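Local coordinates for protein gene activator AphA (Vibrio cholerae, PDB 1YG2) that activates virulence genes in Vibrio cholerae, probably by binding DNA as a dimer through its winged-helix domain, at residues 125-137 with 148-160. Sequence-based numbering, arbitrary orientation.
Sequences LVAHYQEIEAAYY and RLERLTLRRNLLV
With CG set anti to the backbone N (chi1 178°) and the rest of the chain extended, Glu133 sends its carboxylate straight across to helix 148-160, where Arg155 bends at chi2 and chi3 to meet it. Arg155 NH1 donates to the syn lone pair of Glu133 OE2 at 3.1 Å in a salt bridge, the oxygen tilted out of the guanidinium plane. Another nitrogen of Arg155, NH2, pairs with Glu170 of the second subunit, so a long, branched cation suits a place between two carboxylates. The same Glu133 side chain is a knob among Arg151, Leu154, Arg155 and Leu158; reciprocally, Leu158 fills a hole formed by Val126, Tyr129, Gln130 and Glu133, its CD1 3.6 Å from Val126 CG1. This knobs-into-holes packing joins helices 108-136 and 145-177 as an antiparallel hairpin in the C-terminal domain; the short segments cross at 148°, their axes 9.5 Å apart at closest approach. Leu154 spreads its two methyls: Leu154 CD1 lies 3.3 Å from Tyr129 CD2, and its CD2 rests against both Ile132 CG2 and Tyr137 CD1. Asn157 sets CB against Tyr129 CE1 and ND2 over one ring face, the amide and ring planes 27° apart, while ND2 bonds to Tyr31 O. Tyr137, the first residue after helix 108-136 to leave helical backbone angles, rests one ring face over Arg151 CA, and its hydroxyl donates to Glu150 OE1 at 2.7 Å from above the carboxylate plane; tyrosine suits the place because its ring packs on apolar atoms while this bond satisfies its hydroxyl. A water accepts from Arg151 NE and lies close to Glu133 OE2 and Tyr137 O.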
ATOM      1  N   LEU A 125      -7.875  -4.547  14.207  1.00 49.20           N
ATOM      2  CA  LEU A 125      -7.103  -5.467  13.386  1.00 48.63           C
ATOM      3  C   LEU A 125      -5.719  -5.723  13.989  1.00 46.71           C
ATOM      4  O   LEU A 125      -5.219  -6.844  13.950  1.00 46.87           O
ATOM      5  CB  LEU A 125      -6.963  -4.904  11.971  1.00 50.28           C
ATOM      6  CG  LEU A 125      -6.472  -5.867  10.893  1.00 52.27           C
ATOM      7  CD1 LEU A 125      -7.404  -7.076  10.817  1.00 53.14           C
ATOM      8  CD2 LEU A 125      -6.419  -5.142   9.551  1.00 53.54           C
ATOM      9  N   VAL A 126      -5.100  -4.691  14.552  1.00 44.43           N
ATOM     10  CA  VAL A 126      -3.779  -4.851  15.152  1.00 43.53           C
ATOM     11  C   VAL A 126      -3.879  -5.754  16.373  1.00 43.78           C
ATOM     12  O   VAL A 126      -3.038  -6.626  16.584  1.00 43.56           O
ATOM     13  CB  VAL A 126      -3.179  -3.482  15.560  1.00 43.37           C
ATOM     14  CG1 VAL A 126      -1.979  -3.676  16.475  1.00 43.13           C
ATOM     15  CG2 VAL A 126      -2.754  -2.722  14.312  1.00 42.11           C
ATOM     16  N   ALA A 127      -4.925  -5.545  17.167  1.00 44.64           N
ATOM     17  CA  ALA A 127      -5.155  -6.343  18.365  1.00 44.85           C
ATOM     18  C   ALA A 127      -5.298  -7.804  17.982  1.00 45.10           C
ATOM     19  O   ALA A 127      -4.733  -8.689  18.626  1.00 45.16           O
ATOM     20  CB  ALA A 127      -6.417  -5.860  19.078  1.00 46.96           C
ATOM     21  N   HIS A 128      -6.062  -8.043  16.922  1.00 46.37           N
ATOM     22  CA  HIS A 128      -6.306  -9.383  16.401  1.00 48.25           C
ATOM     23  C   HIS A 128      -4.988 -10.079  16.061  1.00 47.99           C
ATOM     24  O   HIS A 128      -4.727 -11.209  16.485  1.00 46.79           O
ATOM     25  CB  HIS A 128      -7.179  -9.277  15.146  1.00 51.70           C
ATOM     26  CG  HIS A 128      -7.291 -10.552  14.368  1.00 56.52           C
ATOM     27  ND1 HIS A 128      -7.916 -11.676  14.862  1.00 59.03           N
ATOM     28  CD2 HIS A 128      -6.875 -10.872  13.119  1.00 58.40           C
ATOM     29  CE1 HIS A 128      -7.880 -12.634  13.953  1.00 60.15           C
ATOM     30  NE2 HIS A 128      -7.254 -12.172  12.884  1.00 60.01           N
ATOM     31  N   TYR A 129      -4.159  -9.387  15.291  1.00 47.13           N
ATOM     32  CA  TYR A 129      -2.877  -9.928  14.876  1.00 46.32           C
ATOM     33  C   TYR A 129      -1.948 -10.167  16.060  1.00 44.01           C
ATOM     34  O   TYR A 129      -1.226 -11.153  16.091  1.00 41.13           O
ATOM     35  CB  TYR A 129      -2.251  -8.987  13.842  1.00 48.94           C
ATOM     36  CG  TYR A 129      -2.944  -9.066  12.495  1.00 53.54           C
ATOM     37  CD1 TYR A 129      -2.977  -7.971  11.625  1.00 56.33           C
ATOM     38  CD2 TYR A 129      -3.556 -10.252  12.082  1.00 55.69           C
ATOM     39  CE1 TYR A 129      -3.609  -8.058  10.375  1.00 57.52           C
ATOM     40  CE2 TYR A 129      -4.183 -10.352  10.843  1.00 58.28           C
ATOM     41  CZ  TYR A 129      -4.208  -9.255   9.997  1.00 58.95           C
ATOM     42  OH  TYR A 129      -4.834  -9.375   8.774  1.00 62.79           O
ATOM     43  N   GLN A 130      -1.970  -9.278  17.043  1.00 44.54           N
ATOM     44  CA  GLN A 130      -1.115  -9.461  18.209  1.00 45.60           C
ATOM     45  C   GLN A 130      -1.546 -10.692  18.993  1.00 44.46           C
ATOM     46  O   GLN A 130      -0.709 -11.437  19.501  1.00 45.33           O
ATOM     47  CB  GLN A 130      -1.149  -8.219  19.097  1.00 46.51           C
ATOM     48  CG  GLN A 130      -0.512  -7.020  18.434  1.00 48.73           C
ATOM     49  CD  GLN A 130      -0.601  -5.774  19.276  1.00 50.61           C
ATOM     50  OE1 GLN A 130      -1.666  -5.435  19.791  1.00 50.82           O
ATOM     51  NE2 GLN A 130       0.518  -5.071  19.410  1.00 51.67           N
ATOM     52  N   GLU A 131      -2.854 -10.908  19.071  1.00 45.22           N
ATOM     53  CA  GLU A 131      -3.396 -12.068  19.769  1.00 45.72           C
ATOM     54  C   GLU A 131      -2.902 -13.326  19.087  1.00 44.80           C
ATOM     55  O   GLU A 131      -2.479 -14.284  19.741  1.00 44.00           O
ATOM     56  CB  GLU A 131      -4.924 -12.059  19.736  1.00 48.60           C
ATOM     57  CG  GLU A 131      -5.560 -11.073  20.701  1.00 58.76           C
ATOM     58  CD  GLU A 131      -7.084 -11.168  20.737  1.00 65.30           C
ATOM     59  OE1 GLU A 131      -7.611 -12.304  20.833  1.00 68.95           O
ATOM     60  OE2 GLU A 131      -7.749 -10.105  20.682  1.00 66.22           O
ATOM     61  N   ILE A 132      -2.963 -13.322  17.762  1.00 42.45           N
ATOM     62  CA  ILE A 132      -2.527 -14.473  16.991  1.00 40.11           C
ATOM     63  C   ILE A 132      -1.042 -14.728  17.159  1.00 39.61           C
ATOM     64  O   ILE A 132      -0.639 -15.868  17.339  1.00 38.79           O
ATOM     65  CB  ILE A 132      -2.843 -14.284  15.501  1.00 40.96           C
ATOM     66  CG1 ILE A 132      -4.359 -14.304  15.305  1.00 38.82           C
ATOM     67  CG2 ILE A 132      -2.159 -15.376  14.677  1.00 38.24           C
ATOM     68  CD1 ILE A 132      -4.808 -13.776  13.966  1.00 43.15           C
ATOM     69  N   GLU A 133      -0.232 -13.673  17.118  1.00 40.06           N
ATOM     70  CA  GLU A 133       1.214 -13.834  17.261  1.00 41.06           C
ATOM     71  C   GLU A 133       1.600 -14.448  18.611  1.00 41.87           C
ATOM     72  O   GLU A 133       2.390 -15.387  18.668  1.00 39.74           O
ATOM     73  CB  GLU A 133       1.930 -12.489  17.083  1.00 42.11           C
ATOM     74  CG  GLU A 133       3.444 -12.575  17.280  1.00 44.40           C
ATOM     75  CD  GLU A 133       4.160 -11.245  17.063  1.00 47.87           C
ATOM     76  OE1 GLU A 133       3.570 -10.187  17.363  1.00 49.35           O
ATOM     77  OE2 GLU A 133       5.326 -11.254  16.613  1.00 49.57           O
ATOM     78  N   ALA A 134       1.038 -13.922  19.694  1.00 43.44           N
ATOM     79  CA  ALA A 134       1.348 -14.439  21.025  1.00 45.09           C
ATOM     80  C   ALA A 134       0.947 -15.907  21.159  1.00 46.91           C
ATOM     81  O   ALA A 134       1.658 -16.708  21.767  1.00 48.64           O
ATOM     82  CB  ALA A 134       0.637 -13.604  22.086  1.00 44.99           C
ATOM     83  N   ALA A 135      -0.185 -16.256  20.562  1.00 48.07           N
ATOM     84  CA  ALA A 135      -0.713 -17.611  20.634  1.00 48.41           C
ATOM     85  C   ALA A 135      -0.020 -18.676  19.788  1.00 49.00           C
ATOM     86  O   ALA A 135       0.099 -19.821  20.226  1.00 50.61           O
ATOM     87  CB  ALA A 135      -2.200 -17.588  20.312  1.00 48.78           C
ATOM     88  N   TYR A 136       0.438 -18.326  18.590  1.00 46.82           N
ATOM     89  CA  TYR A 136       1.081 -19.320  17.739  1.00 46.45           C
ATOM     90  C   TYR A 136       2.457 -18.951  17.217  1.00 45.44           C
ATOM     91  O   TYR A 136       3.167 -19.817  16.716  1.00 46.40           O
ATOM     92  CB  TYR A 136       0.191 -19.645  16.530  1.00 48.24           C
ATOM     93  CG  TYR A 136      -1.234 -19.970  16.887  1.00 47.45           C
ATOM     94  CD1 TYR A 136      -2.152 -18.957  17.142  1.00 48.02           C
ATOM     95  CD2 TYR A 136      -1.645 -21.288  17.041  1.00 47.71           C
ATOM     96  CE1 TYR A 136      -3.448 -19.248  17.550  1.00 48.15           C
ATOM     97  CE2 TYR A 136      -2.941 -21.595  17.454  1.00 48.94           C
ATOM     98  CZ  TYR A 136      -3.833 -20.571  17.708  1.00 48.81           C
ATOM     99  OH  TYR A 136      -5.103 -20.864  18.141  1.00 52.69           O
ATOM    100  N   TYR A 137       2.837 -17.684  17.319  1.00 44.26           N
ATOM    101  CA  TYR A 137       4.134 -17.257  16.790  1.00 44.59           C
ATOM    102  C   TYR A 137       4.943 -16.397  17.745  1.00 44.78           C
ATOM    103  O   TYR A 137       5.677 -15.512  17.309  1.00 44.07           O
ATOM    104  CB  TYR A 137       3.937 -16.467  15.490  1.00 42.99           C
ATOM    105  CG  TYR A 137       3.076 -17.152  14.448  1.00 41.44           C
ATOM    106  CD1 TYR A 137       1.759 -16.743  14.229  1.00 41.56           C
ATOM    107  CD2 TYR A 137       3.585 -18.178  13.657  1.00 39.42           C
ATOM    108  CE1 TYR A 137       0.974 -17.332  13.246  1.00 38.76           C
ATOM    109  CE2 TYR A 137       2.807 -18.773  12.671  1.00 41.65           C
ATOM    110  CZ  TYR A 137       1.500 -18.341  12.469  1.00 40.57           C
ATOM    111  OH  TYR A 137       0.733 -18.905  11.473  1.00 40.23           O
ATOM    112  N   ARG A 148       7.967 -19.747  10.763  1.00 43.29           N
ATOM    113  CA  ARG A 148       8.706 -18.497  10.869  1.00 43.76           C
ATOM    114  C   ARG A 148       8.320 -17.588   9.710  1.00 39.52           C
ATOM    115  O   ARG A 148       8.235 -16.375   9.868  1.00 39.20           O
ATOM    116  CB  ARG A 148      10.214 -18.738  10.856  1.00 45.24           C
ATOM    117  CG  ARG A 148      10.749 -19.413  12.102  1.00 52.44           C
ATOM    118  CD  ARG A 148      12.234 -19.112  12.271  1.00 57.19           C
ATOM    119  NE  ARG A 148      13.019 -20.316  12.527  1.00 64.33           N
ATOM    120  CZ  ARG A 148      13.383 -21.188  11.591  1.00 67.44           C
ATOM    121  NH1 ARG A 148      13.038 -20.996  10.322  1.00 68.20           N
ATOM    122  NH2 ARG A 148      14.091 -22.260  11.923  1.00 69.26           N
ATOM    123  N   LEU A 149       8.094 -18.187   8.547  1.00 38.61           N
ATOM    124  CA  LEU A 149       7.693 -17.436   7.366  1.00 38.76           C
ATOM    125  C   LEU A 149       6.294 -16.836   7.585  1.00 38.45           C
ATOM    126  O   LEU A 149       6.083 -15.644   7.345  1.00 37.80           O
ATOM    127  CB  LEU A 149       7.686 -18.350   6.138  1.00 37.61           C
ATOM    128  CG  LEU A 149       9.047 -18.880   5.669  1.00 39.07           C
ATOM    129  CD1 LEU A 149       8.860 -19.694   4.393  1.00 35.07           C
ATOM    130  CD2 LEU A 149      10.003 -17.717   5.423  1.00 34.58           C
ATOM    131  N   GLU A 150       5.351 -17.663   8.041  1.00 37.05           N
ATOM    132  CA  GLU A 150       3.988 -17.200   8.306  1.00 38.74           C
ATOM    133  C   GLU A 150       4.054 -16.049   9.299  1.00 37.86           C
ATOM    134  O   GLU A 150       3.409 -15.010   9.125  1.00 38.09           O
ATOM    135  CB  GLU A 150       3.142 -18.320   8.916  1.00 39.95           C
ATOM    136  CG  GLU A 150       3.051 -19.584   8.082  1.00 44.29           C
ATOM    137  CD  GLU A 150       2.226 -20.662   8.766  1.00 49.62           C
ATOM    138  OE1 GLU A 150       2.167 -20.673  10.018  1.00 53.79           O
ATOM    139  OE2 GLU A 150       1.647 -21.510   8.057  1.00 50.36           O
ATOM    140  N   ARG A 151       4.850 -16.256  10.342  1.00 36.50           N
ATOM    141  CA  ARG A 151       5.032 -15.263  11.381  1.00 35.67           C
ATOM    142  C   ARG A 151       5.457 -13.937  10.768  1.00 35.92           C
ATOM    143  O   ARG A 151       4.928 -12.883  11.109  1.00 34.63           O
ATOM    144  CB  ARG A 151       6.096 -15.734  12.386  1.00 37.29           C
ATOM    145  CG  ARG A 151       6.421 -14.691  13.455  1.00 35.69           C
ATOM    146  CD  ARG A 151       7.459 -15.169  14.465  1.00 39.07           C
ATOM    147  NE  ARG A 151       7.910 -14.064  15.314  1.00 37.91           N
ATOM    148  CZ  ARG A 151       8.903 -13.241  15.003  1.00 39.20           C
ATOM    149  NH1 ARG A 151       9.567 -13.403  13.863  1.00 39.44           N
ATOM    150  NH2 ARG A 151       9.210 -12.234  15.813  1.00 36.87           N
ATOM    151  N   LEU A 152       6.411 -13.985   9.849  1.00 35.18           N
ATOM    152  CA  LEU A 152       6.875 -12.757   9.218  1.00 34.18           C
ATOM    153  C   LEU A 152       5.777 -12.065   8.398  1.00 34.41           C
ATOM    154  O   LEU A 152       5.662 -10.841   8.431  1.00 35.21           O
ATOM    155  CB  LEU A 152       8.104 -13.053   8.352  1.00 33.21           C
ATOM    156  CG  LEU A 152       9.373 -13.396   9.146  1.00 35.51           C
ATOM    157  CD1 LEU A 152      10.441 -13.946   8.211  1.00 35.10           C
ATOM    158  CD2 LEU A 152       9.880 -12.153   9.877  1.00 33.48           C
ATOM    159  N   THR A 153       4.961 -12.827   7.670  1.00 33.25           N
ATOM    160  CA  THR A 153       3.899 -12.195   6.896  1.00 32.98           C
ATOM    161  C   THR A 153       2.906 -11.555   7.857  1.00 33.97           C
ATOM    162  O   THR A 153       2.372 -10.483   7.580  1.00 31.30           O
ATOM    163  CB  THR A 153       3.155 -13.190   5.998  1.00 32.68           C
ATOM    164  OG1 THR A 153       2.540 -14.192   6.808  1.00 35.06           O
ATOM    165  CG2 THR A 153       4.118 -13.824   5.001  1.00 32.40           C
ATOM    166  N   LEU A 154       2.664 -12.212   8.989  1.00 33.89           N
ATOM    167  CA  LEU A 154       1.750 -11.659   9.987  1.00 34.61           C
ATOM    168  C   LEU A 154       2.348 -10.349  10.508  1.00 34.12           C
ATOM    169  O   LEU A 154       1.662  -9.329  10.607  1.00 31.99           O
ATOM    170  CB  LEU A 154       1.556 -12.642  11.162  1.00 35.43           C
ATOM    171  CG  LEU A 154       0.758 -12.111  12.365  1.00 39.51           C
ATOM    172  CD1 LEU A 154      -0.611 -11.675  11.910  1.00 40.07           C
ATOM    173  CD2 LEU A 154       0.623 -13.179  13.435  1.00 41.21           C
ATOM    174  N   ARG A 155       3.639 -10.377  10.819  1.00 33.96           N
ATOM    175  CA  ARG A 155       4.325  -9.201  11.346  1.00 37.88           C
ATOM    176  C   ARG A 155       4.259  -7.988  10.418  1.00 38.10           C
ATOM    177  O   ARG A 155       4.302  -6.847  10.883  1.00 37.88           O
ATOM    178  CB  ARG A 155       5.798  -9.524  11.627  1.00 40.26           C
ATOM    179  CG  ARG A 155       6.034 -10.722  12.537  1.00 44.19           C
ATOM    180  CD  ARG A 155       6.242 -10.307  13.960  1.00 42.30           C
ATOM    181  NE  ARG A 155       7.216  -9.224  14.050  1.00 44.24           N
ATOM    182  CZ  ARG A 155       7.173  -8.291  14.991  1.00 44.69           C
ATOM    183  NH1 ARG A 155       6.208  -8.339  15.907  1.00 44.99           N
ATOM    184  NH2 ARG A 155       8.050  -7.295  14.997  1.00 41.76           N
ATOM    185  N   ARG A 156       4.158  -8.214   9.112  1.00 40.99           N
ATOM    186  CA  ARG A 156       4.111  -7.084   8.183  1.00 41.51           C
ATOM    187  C   ARG A 156       2.861  -6.228   8.374  1.00 40.79           C
ATOM    188  O   ARG A 156       2.948  -5.001   8.423  1.00 40.48           O
ATOM    189  CB  ARG A 156       4.178  -7.565   6.731  1.00 43.05           C
ATOM    190  CG  ARG A 156       4.569  -6.454   5.768  1.00 46.07           C
ATOM    191  CD  ARG A 156       3.958  -6.632   4.392  1.00 49.96           C
ATOM    192  NE  ARG A 156       3.087  -5.503   4.082  1.00 54.77           N
ATOM    193  CZ  ARG A 156       1.762  -5.536   4.152  1.00 54.73           C
ATOM    194  NH1 ARG A 156       1.142  -6.652   4.509  1.00 56.12           N
ATOM    195  NH2 ARG A 156       1.056  -4.441   3.900  1.00 55.33           N
ATOM    196  N   ASN A 157       1.698  -6.867   8.473  1.00 44.59           N
ATOM    197  CA  ASN A 157       0.444  -6.130   8.654  1.00 45.95           C
ATOM    198  C   ASN A 157       0.560  -5.328   9.916  1.00 43.26           C
ATOM    199  O   ASN A 157       0.194  -4.159   9.976  1.00 44.28           O
ATOM    200  CB  ASN A 157      -0.745  -7.066   8.856  1.00 51.54           C
ATOM    201  CG  ASN A 157      -0.930  -8.026   7.729  1.00 56.31           C
ATOM    202  OD1 ASN A 157      -1.314  -7.639   6.624  1.00 60.60           O
ATOM    203  ND2 ASN A 157      -0.658  -9.301   7.994  1.00 57.22           N
ATOM    204  N   LEU A 158       1.067  -5.993  10.936  1.00 42.87           N
ATOM    205  CA  LEU A 158       1.213  -5.393  12.242  1.00 43.14           C
ATOM    206  C   LEU A 158       2.012  -4.099  12.226  1.00 42.68           C
ATOM    207  O   LEU A 158       1.497  -3.032  12.580  1.00 44.34           O
ATOM    208  CB  LEU A 158       1.866  -6.401  13.185  1.00 43.75           C
ATOM    209  CG  LEU A 158       1.729  -6.096  14.673  1.00 46.89           C
ATOM    210  CD1 LEU A 158       0.253  -6.084  15.044  1.00 47.92           C
ATOM    211  CD2 LEU A 158       2.478  -7.153  15.481  1.00 48.78           C
ATOM    212  N   LEU A 159       3.266  -4.189  11.802  1.00 41.53           N
ATOM    213  CA  LEU A 159       4.152  -3.033  11.770  1.00 38.17           C
ATOM    214  C   LEU A 159       3.630  -1.898  10.905  1.00 38.46           C
ATOM    215  O   LEU A 159       3.636  -0.736  11.322  1.00 39.71           O
ATOM    216  CB  LEU A 159       5.540  -3.470  11.300  1.00 38.11           C
ATOM    217  CG  LEU A 159       6.225  -4.438  12.274  1.00 38.38           C
ATOM    218  CD1 LEU A 159       7.530  -4.972  11.692  1.00 36.89           C
ATOM    219  CD2 LEU A 159       6.490  -3.703  13.585  1.00 40.53           C
ATOM    220  N   VAL A 160       3.172  -2.229   9.707  1.00 38.18           N
ATOM    221  CA  VAL A 160       2.658  -1.216   8.803  1.00 40.00           C
ATOM    222  C   VAL A 160       1.383  -0.594   9.350  1.00 41.20           C
ATOM    223  O   VAL A 160       1.278   0.631   9.468  1.00 42.85           O
ATOM    224  CB  VAL A 160       2.376  -1.810   7.412  1.00 42.42           C
ATOM    225  CG1 VAL A 160       1.695  -0.778   6.537  1.00 44.69           C
ATOM    226  CG2 VAL A 160       3.677  -2.249   6.772  1.00 42.90           C
TER
HETATM  227  O   HOH W   1       6.813 -12.982  17.637  1.00 43.29           O